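Local structure of oxidoreductase (Azotobacter vinelandii, 7D5M) at residues R66-Y71 with E76-R81; D319-G322 with P326-L329; E122-L127 with A365-V370; L247-G252 with G384-Y389; G175-P180 with P199-G204. The protein is an inositol dehydrogenase homolog that binds NAD+ and probably uses it to oxidise a polyol- or sugar-like substrate. All blocks are in the same frame, centred on the assembly; numbering follows the deposited sequence.

Contact 3 is the core of the set: buried, apolar and the single one of the five that pairs a helix of the Rossmann fold with one of the C-terminal alpha/beta domain. Contact 2 is also buried but polar, a carboxylate holding backbone amides beside the second subunit. Contacts 1, 4 and 5 are partly buried. Contact 1, at the rim of the Rossmann domain, rests on charged groups; contact 4 sets a tryptophan against a strand, and contact 5 joins a histidine to a tyrosine, both close to the third subunit. Contacts 3 and 4 touch through Glu-368 and Tyr-389; helix 363-381 and strand 387-388 follow each other in the chain.

Contact 1 of 5, residues R66-Y71 with E76-R81; sequences RCYPDY and EQEARR
On the rim of the NAD-binding Rossmann fold, next to its outermost strand 39-45, Arg-66 and Tyr-68 of the loop entering helix 71-78 converge on Glu-78 of that helix. Arg-66 approaches the carboxylate side-on with two nitrogens: NE gives a nearly straight bond (171°) to Glu-78 OE2 at 2.9 Å, and NH2 reaches Glu-78 OE1 at 2.7 Å. Both oxygens use their syn lone pairs, and the guanidinium and carboxylate are nearly coplanar, which lets both N-H groups point at the lone pairs. A bend at chi3 (88°) turns the end of Arg-66 into this plane. Tyr-68 OH donates to Glu-78 OE2 at 2.6 Å from the anti side, slightly out of the carboxylate plane, so this oxygen accepts from two donors across the contact. OE1 also takes a bond from the backbone N of Ile-85. These bonds together fix the rotation of the buried carboxylate.

Over one face of the Arg-66 guanidinium lies that of Arg-81, the two planes 3° apart and their centres separated by 3.7 Å. The paired cations are probably tolerated because each has its own acid: Glu-78 for Arg-66, and Asp-83, which bridges to Arg-81 NE. Gln-77 adds an apolar touch, its CB lying 3.3 Å from Tyr-68 CE1. Later in the loop, at its junction with the helix, Asp-70 N-caps helix 71-78. A water completes the polar network, donating to Tyr-68 OH at 2.6 Å and accepting from Arg-81 NH1 at 3.1 Å.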
# COMPACT_ATOMS: atom_id res chain seq x y z
N ARG A 66 16.37 -7.38 47.39
CA ARG A 66 15.09 -6.71 47.04
C ARG A 66 14.42 -7.44 45.86
O ARG A 66 13.49 -6.87 45.27
CB ARG A 66 15.32 -5.23 46.71
CG ARG A 66 15.91 -4.44 47.87
CD ARG A 66 16.12 -2.99 47.51
NE ARG A 66 14.96 -2.15 47.77
CZ ARG A 66 14.94 -0.83 47.59
NH1 ARG A 66 16.03 -0.22 47.16
NH2 ARG A 66 13.84 -0.14 47.83
N CYS A 67 14.88 -8.65 45.55
CA CYS A 67 14.17 -9.62 44.69
C CYS A 67 13.42 -10.57 45.63
O CYS A 67 14.04 -11.51 46.14
CB CYS A 67 15.11 -10.41 43.79
SG CYS A 67 16.07 -9.37 42.67
N TYR A 68 12.15 -10.28 45.88
CA TYR A 68 11.31 -11.00 46.87
C TYR A 68 10.58 -12.15 46.19
O TYR A 68 10.34 -12.12 44.99
CB TYR A 68 10.34 -10.03 47.53
CG TYR A 68 10.99 -8.82 48.15
CD1 TYR A 68 11.49 -8.86 49.45
CD2 TYR A 68 11.10 -7.63 47.46
CE1 TYR A 68 12.08 -7.76 50.04
CE2 TYR A 68 11.68 -6.51 48.04
CZ TYR A 68 12.15 -6.57 49.34
OH TYR A 68 12.72 -5.47 49.91
N PRO A 69 10.22 -13.21 46.95
CA PRO A 69 9.55 -14.37 46.36
C PRO A 69 8.10 -14.15 45.94
O PRO A 69 7.59 -14.95 45.17
CB PRO A 69 9.63 -15.43 47.48
CG PRO A 69 9.68 -14.60 48.73
CD PRO A 69 10.57 -13.43 48.36
N ASP A 70 7.44 -13.11 46.47
CA ASP A 70 6.01 -12.85 46.19
C ASP A 70 5.68 -11.38 46.43
O ASP A 70 6.44 -10.66 47.12
CB ASP A 70 5.11 -13.71 47.08
CG ASP A 70 5.18 -13.27 48.54
OD1 ASP A 70 6.25 -13.46 49.15
OD2 ASP A 70 4.22 -12.68 49.02
N TYR A 71 4.52 -10.95 45.93
CA TYR A 71 4.06 -9.54 46.04
C TYR A 71 3.80 -9.16 47.51
O TYR A 71 4.03 -7.98 47.84
CB TYR A 71 2.84 -9.30 45.16
CG TYR A 71 1.58 -10.02 45.56
CD1 TYR A 71 1.31 -11.30 45.12
CD2 TYR A 71 0.65 -9.41 46.38
CE1 TYR A 71 0.15 -11.96 45.48
CE2 TYR A 71 -0.51 -10.05 46.75
CZ TYR A 71 -0.78 -11.32 46.28
OH TYR A 71 -1.93 -11.95 46.69
N GLU A 76 5.40 -5.76 52.09
CA GLU A 76 5.66 -5.71 53.55
C GLU A 76 7.11 -5.28 53.81
O GLU A 76 7.30 -4.38 54.65
CB GLU A 76 5.35 -7.06 54.22
CG GLU A 76 5.75 -7.11 55.69
CD GLU A 76 5.45 -8.41 56.42
OE1 GLU A 76 5.38 -9.47 55.75
OE2 GLU A 76 5.29 -8.37 57.67
N GLN A 77 8.08 -5.88 53.12
CA GLN A 77 9.53 -5.61 53.33
C GLN A 77 9.86 -4.20 52.84
O GLN A 77 10.62 -3.50 53.54
CB GLN A 77 10.40 -6.66 52.63
CG GLN A 77 10.36 -8.03 53.30
CD GLN A 77 10.78 -7.96 54.75
OE1 GLN A 77 11.83 -7.41 55.08
NE2 GLN A 77 9.94 -8.49 55.62
N GLU A 78 9.31 -3.79 51.70
CA GLU A 78 9.63 -2.45 51.13
C GLU A 78 9.08 -1.36 52.06
O GLU A 78 9.75 -0.33 52.19
CB GLU A 78 9.11 -2.36 49.69
CG GLU A 78 9.99 -3.13 48.72
CD GLU A 78 11.34 -2.50 48.47
OE1 GLU A 78 11.37 -1.27 48.14
OE2 GLU A 78 12.37 -3.22 48.60
N ALA A 79 7.93 -1.59 52.70
CA ALA A 79 7.27 -0.64 53.63
C ALA A 79 8.21 -0.30 54.80
O ALA A 79 8.04 0.77 55.41
CB ALA A 79 5.97 -1.24 54.14
N ARG A 80 9.17 -1.18 55.10
CA ARG A 80 10.08 -1.02 56.27
C ARG A 80 11.24 -0.07 55.92
O ARG A 80 11.88 0.42 56.87
CB ARG A 80 10.62 -2.38 56.70
CG ARG A 80 9.57 -3.32 57.27
CD ARG A 80 10.27 -4.57 57.75
NE ARG A 80 9.39 -5.65 58.17
CZ ARG A 80 9.82 -6.84 58.59
NH1 ARG A 80 11.11 -7.11 58.65
NH2 ARG A 80 8.95 -7.77 58.95
N ARG A 81 11.49 0.20 54.64
CA ARG A 81 12.67 0.98 54.19
C ARG A 81 12.26 2.41 53.82
O ARG A 81 11.28 2.61 53.11
CB ARG A 81 13.32 0.38 52.94
CG ARG A 81 13.37 -1.14 52.87
CD ARG A 81 13.89 -1.61 51.54
NE ARG A 81 15.13 -0.95 51.14
CZ ARG A 81 16.30 -1.54 50.93
NH1 ARG A 81 16.45 -2.85 51.07
NH2 ARG A 81 17.34 -0.81 50.57
O HOH W 1 14.41 -4.99 51.87

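Contact 2 of 5, residues D319-G322 with P326-L329; sequences DRIG and PEGL
Glu-327 reaches across to the backbone of Arg-320 and Ile-321 within the long connection of the C-terminal alpha/beta domain that runs from strand 301-305 to helix 329-349. Pro-326 comes first in the segment; it packs on Asn-290 of its own chain and on Asp-286 of the second subunit.

Glu-327 carries nearly everything. Its side chain is extended beyond CG (chi2 -171°), which delivers the carboxylate to two successive amides. OE2 takes Arg-320 N on its syn lone pair at 2.9 Å, with a fairly straight N-H (161°), and Ile-321 N in a weak bond of 3.4 Å. Carbon closes round the same oxygen, Arg-320 CB standing 3.5 Å and Ile-321 CG2 4.0 Å from Glu-327 OE2. The buried acid has help nearby: Gln-148 NE2 donates both to Glu-327 OE1 and to Asp-319 OD1, and Arg-306 pairs with Asp-319 while making a long, weak ion pair with Glu-327 OE2. These positive and N-H groups probably ease the approach of the two acids, whose Asp-319 OD1 and Glu-327 OE2 are 4.8 Å apart.

Gly-328 then takes the N-cap position, and Leu-329 starts helix 329-349. Back across the contact, Arg-320 NH1 forms a salt bridge with Asp-36, while NE is linked to the carboxylate through a water, which donates to Glu-327 OE1 at 2.8 Å and accepts weakly from Arg-320 NE at 3.0 Å.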
# COMPACT_ATOMS: atom_id res chain seq x y z
N ASP A 319 6.45 13.98 20.43
CA ASP A 319 7.43 13.65 19.37
C ASP A 319 8.83 13.59 19.99
O ASP A 319 9.22 14.56 20.66
CB ASP A 319 7.38 14.63 18.20
CG ASP A 319 6.11 14.53 17.38
OD1 ASP A 319 5.53 13.42 17.30
OD2 ASP A 319 5.70 15.56 16.82
N ARG A 320 9.54 12.48 19.78
CA ARG A 320 10.92 12.26 20.31
C ARG A 320 11.94 12.42 19.19
O ARG A 320 13.14 12.56 19.48
CB ARG A 320 11.02 10.88 20.96
CG ARG A 320 10.13 10.73 22.19
CD ARG A 320 9.77 9.30 22.50
NE ARG A 320 8.78 9.26 23.56
CZ ARG A 320 9.06 9.28 24.87
NH1 ARG A 320 10.32 9.28 25.29
NH2 ARG A 320 8.08 9.26 25.75
N ILE A 321 11.48 12.40 17.94
CA ILE A 321 12.34 12.67 16.76
C ILE A 321 11.46 13.24 15.64
O ILE A 321 10.24 13.05 15.68
CB ILE A 321 13.10 11.40 16.36
CG1 ILE A 321 14.25 11.70 15.39
CG2 ILE A 321 12.12 10.35 15.84
CD1 ILE A 321 15.27 10.59 15.25
N GLY A 322 12.09 13.93 14.69
CA GLY A 322 11.41 14.62 13.58
C GLY A 322 10.56 13.70 12.74
O GLY A 322 10.86 12.49 12.64
N PRO A 326 10.50 6.68 11.82
CA PRO A 326 9.41 5.90 12.41
C PRO A 326 9.58 5.69 13.92
O PRO A 326 10.58 5.13 14.34
CB PRO A 326 9.49 4.54 11.70
CG PRO A 326 10.94 4.43 11.29
CD PRO A 326 11.39 5.85 10.99
N GLU A 327 8.61 6.17 14.69
CA GLU A 327 8.44 5.75 16.10
C GLU A 327 7.66 4.43 16.11
O GLU A 327 7.12 4.01 15.05
CB GLU A 327 7.78 6.87 16.91
CG GLU A 327 8.70 8.06 17.09
CD GLU A 327 8.21 9.13 18.05
OE1 GLU A 327 7.14 8.95 18.67
OE2 GLU A 327 8.94 10.14 18.19
N GLY A 328 7.65 3.76 17.26
CA GLY A 328 6.98 2.45 17.37
C GLY A 328 6.25 2.31 18.69
O GLY A 328 6.06 3.32 19.40
N LEU A 329 5.85 1.10 19.01
CA LEU A 329 5.00 0.85 20.20
C LEU A 329 5.78 1.18 21.49
O LEU A 329 5.13 1.49 22.49
CB LEU A 329 4.52 -0.61 20.18
CG LEU A 329 3.56 -1.01 21.30
CD1 LEU A 329 2.29 -0.18 21.26
CD2 LEU A 329 3.21 -2.49 21.19
O HOH W 2 6.77 9.48 21.35

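Contact 3 of 5, residues E122-L127 with A365-V370; sequences EEAETL and AGVEGV
Ala-124 lies against Val-367 and Val-370 where two antiparallel helices meet, one from the Rossmann fold and one from the C-terminal alpha/beta domain. The segments run at 171° to each other with their axes 9.2 Å apart at closest approach. The tight part is small and apolar. Ala-124 directs its CB at the opposite helix, where Val-367 CG2 lies 4.1 Å and Val-370 CG1 4.2 Å away, so the methyl rests between branches from successive turns. Both valines hold CG1 anti to the backbone N (chi1 171° and 173°), but they use different branches: Val-370 offers CG1 and Val-367 offers CG2. The latter also touches the backbone, with Ala-124 O 3.8 Å from Val-367 CG2. The short alanine side chain lets the backbones close to 5.3 Å between Ala-124 CA and Val-367 CA, and no hydrogen bond crosses this patch.

The looser flank is polar and partly exposed. Glu-125 bends at chi2 and brings OE2 to a distant touch of 4.4 Å on Val-367 CG1, while its OE1 pairs with Arg-128 on its own helix. Glu-368 likewise turns to Arg-371, and Arg-371 makes a long, weak ion pair with Glu-125 across the seam.

The valine end comes near the cofactor region: the side chain of Val-370 is about 8 Å from that of Lys-115, which binds NAD. Around this seam, Leu-127 of helix 121-133 packs on helix 97-106, and Ala-365 of helix 363-381 packs on Tyr-212 of helix 202-217.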
# COMPACT_ATOMS: atom_id res chain seq x y z
N GLU A 122 -17.91 -6.86 39.22
CA GLU A 122 -18.06 -6.63 40.68
C GLU A 122 -16.65 -6.44 41.30
O GLU A 122 -16.48 -5.52 42.11
CB GLU A 122 -18.90 -7.74 41.32
CG GLU A 122 -19.00 -7.62 42.83
CD GLU A 122 -20.19 -8.30 43.49
OE1 GLU A 122 -19.98 -9.32 44.19
OE2 GLU A 122 -21.33 -7.80 43.33
N GLU A 123 -15.67 -7.25 40.89
CA GLU A 123 -14.25 -7.12 41.31
C GLU A 123 -13.70 -5.76 40.86
O GLU A 123 -13.00 -5.10 41.65
CB GLU A 123 -13.37 -8.20 40.69
CG GLU A 123 -13.39 -9.53 41.41
CD GLU A 123 -12.57 -10.58 40.67
OE1 GLU A 123 -12.86 -10.81 39.48
OE2 GLU A 123 -11.64 -11.15 41.26
N ALA A 124 -13.97 -5.37 39.61
CA ALA A 124 -13.49 -4.09 39.04
C ALA A 124 -14.01 -2.92 39.88
O ALA A 124 -13.22 -2.00 40.19
CB ALA A 124 -13.94 -3.96 37.60
N GLU A 125 -15.31 -2.94 40.21
CA GLU A 125 -15.96 -1.86 41.00
C GLU A 125 -15.29 -1.79 42.38
O GLU A 125 -15.05 -0.66 42.86
CB GLU A 125 -17.47 -2.11 41.10
CG GLU A 125 -18.18 -1.99 39.76
CD GLU A 125 -18.51 -0.58 39.31
OE1 GLU A 125 -18.02 0.39 39.92
OE2 GLU A 125 -19.27 -0.47 38.34
N THR A 126 -15.00 -2.94 42.99
CA THR A 126 -14.32 -3.02 44.31
C THR A 126 -12.91 -2.42 44.21
O THR A 126 -12.55 -1.60 45.07
CB THR A 126 -14.25 -4.47 44.81
OG1 THR A 126 -15.61 -4.89 44.89
CG2 THR A 126 -13.53 -4.58 46.14
N LEU A 127 -12.14 -2.82 43.20
CA LEU A 127 -10.77 -2.29 43.00
C LEU A 127 -10.83 -0.77 42.87
O LEU A 127 -9.98 -0.09 43.47
CB LEU A 127 -10.17 -2.87 41.72
CG LEU A 127 -9.34 -4.14 41.86
CD1 LEU A 127 -8.54 -4.34 40.59
CD2 LEU A 127 -8.42 -4.09 43.07
N ALA A 365 -10.90 3.42 32.87
CA ALA A 365 -10.74 2.69 31.59
C ALA A 365 -10.71 1.19 31.86
O ALA A 365 -11.36 0.42 31.11
CB ALA A 365 -9.49 3.14 30.89
N GLY A 366 -9.99 0.77 32.90
CA GLY A 366 -9.88 -0.64 33.31
C GLY A 366 -11.26 -1.21 33.63
O GLY A 366 -11.57 -2.31 33.14
N VAL A 367 -12.07 -0.47 34.38
CA VAL A 367 -13.45 -0.92 34.74
C VAL A 367 -14.27 -1.12 33.46
O VAL A 367 -14.95 -2.16 33.35
CB VAL A 367 -14.15 0.05 35.72
CG1 VAL A 367 -15.61 -0.31 35.90
CG2 VAL A 367 -13.43 0.08 37.05
N GLU A 368 -14.22 -0.17 32.52
CA GLU A 368 -15.03 -0.23 31.27
C GLU A 368 -14.62 -1.45 30.43
O GLU A 368 -15.53 -2.09 29.88
CB GLU A 368 -14.90 1.06 30.47
CG GLU A 368 -15.65 2.21 31.09
CD GLU A 368 -17.05 1.83 31.54
OE1 GLU A 368 -17.84 1.33 30.68
OE2 GLU A 368 -17.33 1.97 32.76
N GLY A 369 -13.33 -1.77 30.35
CA GLY A 369 -12.82 -2.95 29.64
C GLY A 369 -13.44 -4.23 30.19
O GLY A 369 -13.85 -5.10 29.41
N VAL A 370 -13.53 -4.33 31.51
CA VAL A 370 -14.11 -5.51 32.19
C VAL A 370 -15.62 -5.54 31.93
O VAL A 370 -16.13 -6.61 31.61
CB VAL A 370 -13.78 -5.51 33.69
CG1 VAL A 370 -14.50 -6.63 34.45
CG2 VAL A 370 -12.29 -5.56 33.90

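Contact 4 of 5, residues L247-G252 with G384-Y389; sequences LMEYEG and GVWVDY
Trp-386 presents the far end of its six-membered ring to Leu-247 and Glu-249, two residues on the same side of strand 243-250. Glu-249 crosses the indole at about a right angle. Its CG comes within 3.6 Å of Trp-386 CZ3, and the extended chain beyond carries OE2 over one ring face, 3.8 Å above the plane and displaced toward the rim. Carboxylate and ring are inclined at 50°, so the acid is not stacked flat. Leu-247, its CG anti to the backbone N (chi1 -173°), meets the ring obliquely and sets CD2 3.9 Å from Trp-386 CH2. The backbone takes part too: Leu-247 O is 3.6 Å from Trp-386 CZ3, and Met-248 CA approaches the ring edge.

Arg-225 ties the two main side chains together, forming a salt bridge with Glu-249 OE2 and a cation-pi contact with Trp-386. Trp-386 NE1 also makes a weak hydrogen bond to Gly-384 O of the third subunit. An alanine at Glu-249 is likely to deprive Arg-225 of its carboxylate mate and uncover part of the indole face.

In the mixed sheet, strand 223-231 separates strand 243-250 from the short edge strand 387-388, so the indole spans an intervening strand. Helix 363-381 packs on the sheet through Met-248 and Tyr-389.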
# COMPACT_ATOMS: atom_id res chain seq x y z
N LEU A 247 -21.52 -6.34 17.96
CA LEU A 247 -22.27 -5.23 17.33
C LEU A 247 -22.91 -4.40 18.44
O LEU A 247 -23.51 -4.98 19.39
CB LEU A 247 -23.30 -5.81 16.36
CG LEU A 247 -24.04 -4.77 15.52
CD1 LEU A 247 -23.09 -4.03 14.59
CD2 LEU A 247 -25.14 -5.44 14.71
N MET A 248 -22.74 -3.09 18.36
CA MET A 248 -23.19 -2.15 19.42
C MET A 248 -24.02 -1.03 18.81
O MET A 248 -23.71 -0.55 17.70
CB MET A 248 -21.97 -1.56 20.13
CG MET A 248 -20.97 -2.62 20.52
SD MET A 248 -19.70 -1.97 21.60
CE MET A 248 -18.78 -0.92 20.49
N GLU A 249 -25.06 -0.63 19.54
CA GLU A 249 -25.79 0.64 19.29
C GLU A 249 -25.36 1.63 20.35
O GLU A 249 -25.48 1.30 21.54
CB GLU A 249 -27.30 0.45 19.38
CG GLU A 249 -27.83 -0.75 18.61
CD GLU A 249 -29.34 -0.93 18.74
OE1 GLU A 249 -29.94 -0.23 19.59
OE2 GLU A 249 -29.91 -1.77 17.99
N TYR A 250 -24.83 2.77 19.94
CA TYR A 250 -24.53 3.91 20.84
C TYR A 250 -25.81 4.73 21.06
O TYR A 250 -26.69 4.73 20.17
CB TYR A 250 -23.44 4.79 20.25
CG TYR A 250 -22.11 4.12 20.08
CD1 TYR A 250 -21.24 3.97 21.15
CD2 TYR A 250 -21.69 3.65 18.85
CE1 TYR A 250 -20.01 3.36 21.01
CE2 TYR A 250 -20.46 3.04 18.69
CZ TYR A 250 -19.61 2.89 19.77
OH TYR A 250 -18.38 2.30 19.65
N GLU A 251 -25.89 5.42 22.20
CA GLU A 251 -26.91 6.47 22.42
C GLU A 251 -26.75 7.48 21.28
O GLU A 251 -25.60 7.89 21.02
CB GLU A 251 -26.74 7.16 23.78
CG GLU A 251 -27.02 6.26 24.97
CD GLU A 251 -28.47 5.85 25.18
OE1 GLU A 251 -29.37 6.43 24.52
OE2 GLU A 251 -28.71 4.95 26.02
N GLY A 252 -27.84 7.84 20.61
CA GLY A 252 -27.84 8.84 19.52
C GLY A 252 -27.87 8.18 18.14
O GLY A 252 -28.08 8.90 17.15
N GLY A 384 -26.13 -14.88 21.26
CA GLY A 384 -25.83 -13.66 20.48
C GLY A 384 -27.03 -12.74 20.34
O GLY A 384 -27.27 -12.25 19.23
N VAL A 385 -27.74 -12.48 21.43
CA VAL A 385 -28.96 -11.63 21.46
C VAL A 385 -28.58 -10.24 22.00
O VAL A 385 -27.55 -10.14 22.72
CB VAL A 385 -30.07 -12.30 22.30
CG1 VAL A 385 -30.36 -13.70 21.79
CG2 VAL A 385 -29.72 -12.34 23.78
N TRP A 386 -29.37 -9.23 21.66
CA TRP A 386 -29.18 -7.85 22.18
C TRP A 386 -29.34 -7.86 23.70
O TRP A 386 -30.32 -8.45 24.20
CB TRP A 386 -30.15 -6.87 21.53
CG TRP A 386 -29.86 -6.62 20.09
CD1 TRP A 386 -30.48 -7.19 19.02
CD2 TRP A 386 -28.83 -5.77 19.56
NE1 TRP A 386 -29.92 -6.74 17.85
CE2 TRP A 386 -28.91 -5.87 18.15
CE3 TRP A 386 -27.86 -4.94 20.12
CZ2 TRP A 386 -28.06 -5.15 17.31
CZ3 TRP A 386 -27.02 -4.24 19.29
CH2 TRP A 386 -27.12 -4.34 17.91
N VAL A 387 -28.38 -7.25 24.40
CA VAL A 387 -28.45 -7.04 25.87
C VAL A 387 -28.28 -5.55 26.14
O VAL A 387 -27.54 -4.86 25.39
CB VAL A 387 -27.43 -7.90 26.64
CG1 VAL A 387 -27.56 -9.37 26.27
CG2 VAL A 387 -26.00 -7.41 26.42
N ASP A 388 -28.98 -5.05 27.16
CA ASP A 388 -28.78 -3.67 27.67
C ASP A 388 -27.37 -3.58 28.25
O ASP A 388 -26.93 -4.54 28.91
CB ASP A 388 -29.84 -3.31 28.71
CG ASP A 388 -31.22 -3.19 28.10
OD1 ASP A 388 -31.30 -3.02 26.86
OD2 ASP A 388 -32.20 -3.25 28.87
N TYR A 389 -26.68 -2.47 27.99
CA TYR A 389 -25.27 -2.32 28.40
C TYR A 389 -25.19 -1.80 29.84
O TYR A 389 -24.37 -2.43 30.53
CB TYR A 389 -24.54 -1.45 27.38
CG TYR A 389 -23.05 -1.46 27.57
CD1 TYR A 389 -22.30 -2.58 27.23
CD2 TYR A 389 -22.40 -0.38 28.13
CE1 TYR A 389 -20.93 -2.60 27.41
CE2 TYR A 389 -21.02 -0.38 28.31
CZ TYR A 389 -20.29 -1.50 27.95
OH TYR A 389 -18.93 -1.53 28.11

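Contact 5 of 5, residues G175-P180 with P199-G204; sequences GFHSAP and PSYVLG
His-177 holds its ring carbon CG anti to the carbonyl carbon (chi1 -57°), and Tyr-201 holds CG anti to the backbone N (chi1 168°); these torsions aim the imidazole and the phenol at each other within the C-terminal alpha/beta domain. They join the loop after strand 165-173 to the start of helix 202-217, where Tyr-201 occupies the N-cap position. The side chains cross at about a right angle and meet rim to rim, neither ring over the other, with planes 30° apart and centroids separated by 5.9 Å.

The single polar touch is a hydrogen bond between His-177 ND1 and Tyr-201 OH. At 2.4 Å it is very short, so its exact length is doubtful. The hydroxyl lies near the imidazole plane. Each ring has further support: His-174 meets His-177 edge-to-face, and Val-202 CG1 sits 3.6 Å above one face of Tyr-201, toward its rim. The loop is itself folded into a type I turn, Gly-175 O accepting hydrogen bonds from both Ser-178 N (3.1 Å) and Ser-178 OG (2.8 Å).

A leucine in place of His-177 would probably leave the Tyr-201 hydroxyl without its imidazole mate and the phenol less firmly held in rotation. Tyr-201 packs on Arg-191, an NAD-binding residue, and lies about 8 Å from the bound NAD. If the bond to His-177 is real at a more usual length, it is consistent with a second-shell link that helps hold the phenol beside this pocket arginine; either group could be the donor.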
# COMPACT_ATOMS: atom_id res chain seq x y z
N GLY A 175 -3.49 -13.91 13.43
CA GLY A 175 -3.61 -15.34 13.08
C GLY A 175 -2.69 -16.22 13.90
O GLY A 175 -2.60 -17.41 13.57
N PHE A 176 -2.01 -15.70 14.92
CA PHE A 176 -0.94 -16.49 15.58
C PHE A 176 -1.50 -17.75 16.24
O PHE A 176 -0.70 -18.68 16.40
CB PHE A 176 -0.14 -15.68 16.60
CG PHE A 176 0.76 -14.68 15.92
CD1 PHE A 176 1.92 -15.07 15.27
CD2 PHE A 176 0.43 -13.34 15.92
CE1 PHE A 176 2.73 -14.14 14.64
CE2 PHE A 176 1.25 -12.40 15.31
CZ PHE A 176 2.39 -12.81 14.65
N HIS A 177 -2.78 -17.80 16.60
CA HIS A 177 -3.37 -18.98 17.28
C HIS A 177 -4.34 -19.72 16.36
O HIS A 177 -5.23 -20.41 16.88
CB HIS A 177 -3.96 -18.55 18.63
CG HIS A 177 -2.93 -17.89 19.49
ND1 HIS A 177 -3.25 -17.00 20.48
CD2 HIS A 177 -1.58 -17.98 19.47
CE1 HIS A 177 -2.14 -16.56 21.05
NE2 HIS A 177 -1.10 -17.14 20.44
N SER A 178 -4.14 -19.63 15.05
CA SER A 178 -4.91 -20.42 14.05
C SER A 178 -4.76 -21.91 14.35
O SER A 178 -5.75 -22.64 14.20
CB SER A 178 -4.46 -20.08 12.65
OG SER A 178 -4.75 -18.72 12.34
N ALA A 179 -3.57 -22.34 14.76
CA ALA A 179 -3.26 -23.72 15.20
C ALA A 179 -3.26 -23.78 16.73
O ALA A 179 -3.08 -22.76 17.39
CB ALA A 179 -1.93 -24.14 14.64
N PRO A 180 -3.42 -24.98 17.34
CA PRO A 180 -3.38 -25.10 18.80
C PRO A 180 -1.97 -24.99 19.41
O PRO A 180 -1.44 -25.97 19.90
CB PRO A 180 -3.98 -26.50 19.03
CG PRO A 180 -3.62 -27.28 17.79
CD PRO A 180 -3.66 -26.26 16.66
N PRO A 199 -13.36 -15.31 31.93
CA PRO A 199 -14.54 -15.69 31.15
C PRO A 199 -14.39 -15.61 29.62
O PRO A 199 -15.28 -16.07 28.90
CB PRO A 199 -15.60 -14.66 31.58
CG PRO A 199 -14.83 -13.45 32.04
CD PRO A 199 -13.48 -13.96 32.51
N SER A 200 -13.30 -15.02 29.14
CA SER A 200 -13.11 -14.85 27.68
C SER A 200 -11.64 -15.02 27.31
O SER A 200 -10.77 -14.89 28.20
CB SER A 200 -13.67 -13.52 27.23
OG SER A 200 -12.65 -12.58 27.00
N TYR A 201 -11.38 -15.31 26.04
CA TYR A 201 -10.01 -15.23 25.50
C TYR A 201 -9.91 -13.95 24.65
O TYR A 201 -9.54 -12.91 25.23
CB TYR A 201 -9.58 -16.53 24.81
CG TYR A 201 -8.31 -16.35 24.02
CD1 TYR A 201 -7.35 -15.44 24.44
CD2 TYR A 201 -8.08 -17.04 22.84
CE1 TYR A 201 -6.19 -15.23 23.71
CE2 TYR A 201 -6.92 -16.85 22.11
CZ TYR A 201 -5.97 -15.94 22.54
OH TYR A 201 -4.84 -15.72 21.81
N VAL A 202 -10.24 -13.97 23.36
CA VAL A 202 -9.88 -12.83 22.46
C VAL A 202 -10.65 -11.54 22.79
O VAL A 202 -10.10 -10.46 22.52
CB VAL A 202 -9.96 -13.17 20.96
CG1 VAL A 202 -8.90 -14.20 20.59
CG2 VAL A 202 -11.35 -13.59 20.51
N LEU A 203 -11.88 -11.60 23.33
CA LEU A 203 -12.62 -10.36 23.67
C LEU A 203 -11.76 -9.53 24.62
O LEU A 203 -11.52 -8.33 24.35
CB LEU A 203 -13.96 -10.72 24.32
CG LEU A 203 -15.01 -11.28 23.36
CD1 LEU A 203 -16.11 -11.99 24.13
CD2 LEU A 203 -15.58 -10.18 22.48
N GLY A 204 -11.29 -10.17 25.69
CA GLY A 204 -10.48 -9.54 26.74
C GLY A 204 -9.06 -9.30 26.27
O GLY A 204 -8.48 -8.25 26.62